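Local coordinates for signal transduction protein TRAP (Staphylococcus aureus, PDB 4AE5) that probably acts in signal transduction as a phosphorylated regulator of staphylococcal virulence, promoting agr activation, RNAIII synthesis, toxin production and biofilm formation, at residues Y126-F129 against K130-D133. Sequence-based numbering, arbitrary orientation.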
loop_
_atom_site.group_PDB
_atom_site.type_symbol
_atom_site.label_atom_id
_atom_site.label_comp_id
_atom_site.label_asym_id
_atom_site.label_seq_id
_atom_site.Cartn_x
_atom_site.Cartn_y
_atom_site.Cartn_z
ATOM N N TYR A 126 -6.928 -8.346 8.919
ATOM C CA TYR A 126 -5.553 -7.796 8.782
ATOM C C TYR A 126 -4.887 -7.831 10.192
ATOM O O TYR A 126 -3.750 -8.225 10.330
ATOM C CB TYR A 126 -5.556 -6.394 8.184
ATOM C CG TYR A 126 -4.143 -5.803 8.258
ATOM C CD1 TYR A 126 -3.118 -6.327 7.450
ATOM C CD2 TYR A 126 -3.824 -4.849 9.242
ATOM C CE1 TYR A 126 -1.823 -5.798 7.524
ATOM C CE2 TYR A 126 -2.528 -4.341 9.370
ATOM C CZ TYR A 126 -1.543 -4.815 8.508
ATOM O OH TYR A 126 -0.287 -4.322 8.644
ATOM N N GLU A 127 -5.588 -7.407 11.231
ATOM C CA GLU A 127 -4.995 -7.371 12.572
ATOM C C GLU A 127 -4.676 -8.751 13.126
ATOM O O GLU A 127 -3.683 -8.911 13.794
ATOM C CB GLU A 127 -5.902 -6.580 13.542
ATOM C CG GLU A 127 -5.962 -5.123 13.152
ATOM C CD GLU A 127 -6.568 -4.207 14.167
ATOM O OE1 GLU A 127 -7.472 -4.618 14.904
ATOM O OE2 GLU A 127 -6.099 -3.037 14.205
ATOM N N ASP A 128 -5.471 -9.752 12.756
ATOM C CA ASP A 128 -5.101 -11.152 13.038
ATOM C C ASP A 128 -3.812 -11.604 12.302
ATOM O O ASP A 128 -2.942 -12.240 12.867
ATOM C CB ASP A 128 -6.281 -12.054 12.732
ATOM C CG ASP A 128 -7.415 -11.820 13.725
ATOM O OD1 ASP A 128 -7.102 -11.189 14.750
ATOM O OD2 ASP A 128 -8.582 -12.076 13.450
ATOM N N PHE A 129 -3.694 -11.203 11.050
ATOM C CA PHE A 129 -2.523 -11.565 10.265
ATOM C C PHE A 129 -1.286 -10.852 10.859
ATOM O O PHE A 129 -0.143 -11.414 11.010
ATOM C CB PHE A 129 -2.781 -11.174 8.784
ATOM C CG PHE A 129 -1.514 -11.039 7.942
ATOM C CD1 PHE A 129 -0.709 -12.131 7.761
ATOM C CD2 PHE A 129 -1.180 -9.824 7.300
ATOM C CE1 PHE A 129 0.439 -12.078 7.007
ATOM C CE2 PHE A 129 -0.021 -9.763 6.498
ATOM C CZ PHE A 129 0.765 -10.890 6.360
ATOM N N LYS A 130 -1.501 -9.621 11.252
ATOM C CA LYS A 130 -0.408 -8.837 11.784
ATOM C C LYS A 130 0.237 -9.468 13.042
ATOM O O LYS A 130 1.430 -9.254 13.383
ATOM C CB LYS A 130 -0.934 -7.403 12.044
ATOM C CG LYS A 130 -0.042 -6.591 12.955
ATOM C CD LYS A 130 -0.237 -5.097 12.732
ATOM C CE LYS A 130 -1.612 -4.579 12.955
ATOM N NZ LYS A 130 -1.502 -3.170 13.605
ATOM N N GLN A 131 -0.547 -10.209 13.790
ATOM C CA GLN A 131 0.034 -10.934 14.905
ATOM C C GLN A 131 0.770 -12.205 14.574
ATOM O O GLN A 131 1.477 -12.745 15.440
ATOM C CB GLN A 131 -1.061 -11.264 15.923
ATOM C CG GLN A 131 -1.938 -10.092 16.257
ATOM C CD GLN A 131 -3.060 -10.525 17.134
ATOM O OE1 GLN A 131 -2.808 -10.843 18.279
ATOM N NE2 GLN A 131 -4.306 -10.536 16.623
ATOM N N SER A 132 0.592 -12.766 13.395
ATOM C CA SER A 132 1.195 -14.052 13.099
ATOM C C SER A 132 2.724 -13.860 12.989
ATOM O O SER A 132 3.215 -12.737 12.679
ATOM C CB SER A 132 0.712 -14.579 11.726
ATOM O OG SER A 132 1.108 -13.677 10.659
ATOM N N ASP A 133 3.433 -14.960 13.179
ATOM C CA ASP A 133 4.856 -15.068 12.791
ATOM C C ASP A 133 5.148 -14.643 11.384
ATOM O O ASP A 133 6.139 -13.925 11.215
ATOM C CB ASP A 133 5.449 -16.497 13.005
ATOM C CG ASP A 133 5.607 -16.848 14.465
ATOM O OD1 ASP A 133 5.363 -15.999 15.378
ATOM O OD2 ASP A 133 5.965 -18.010 14.716
#
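Tyr126 meets Lys130 one helical turn on, through both backbone and side chain. Tyr126 O accepts from Lys130 N at 2.8 Å, a regular i+4 helical bond. The lysine chain crosses the tyrosine obliquely, bringing Lys130 CE to 3.7 Å from Tyr126 CE2. With CG anti to the backbone N (chi1 163°) and bends at the third and fourth torsions, the lysine takes CD and CE past Tyr126 CE2. Its NZ reaches Glu159 in a salt bridge and also bonds Tyr161 OH. Tyr126 OH bonds Glu159 too, so one carboxylate on strand 158-164 holds both residues.

Glu127 O has two donors from Gln131, both weak: Gln131 N at 3.4 Å, the next i+4 bond, and Gln131 NE2 at 3.3 Å. A chi1 of -48° sets Gln131 CG 3.2 Å from Glu127 O, and the extended chain beyond keeps NE2 near that oxygen. Asp128 runs alongside the glutamine, pointing the same way, with carboxylate and amide planes 43° apart. Asp128 O takes another weak bond from Gln131 N.

Phe129 O is gripped twice by Ser132. Ser132 N donates to Phe129 O at 2.8 Å, from above the carbonyl plane. Ser132 OG donates to Phe129 O at 2.6 Å, in that plane and on a lone pair. The buried phenyl ring packs edge-to-face with Phe118 and Phe135 and also meets Phe120. Ser132 OG also caps Phe135 N.

Bonding thus shifts from i+4 to i+3 toward the C-terminal end of helix 123-131. Ser132 closes this turn and is the N-cap of helix 133-136: a helix-to-helix junction packed against the antiparallel barrel.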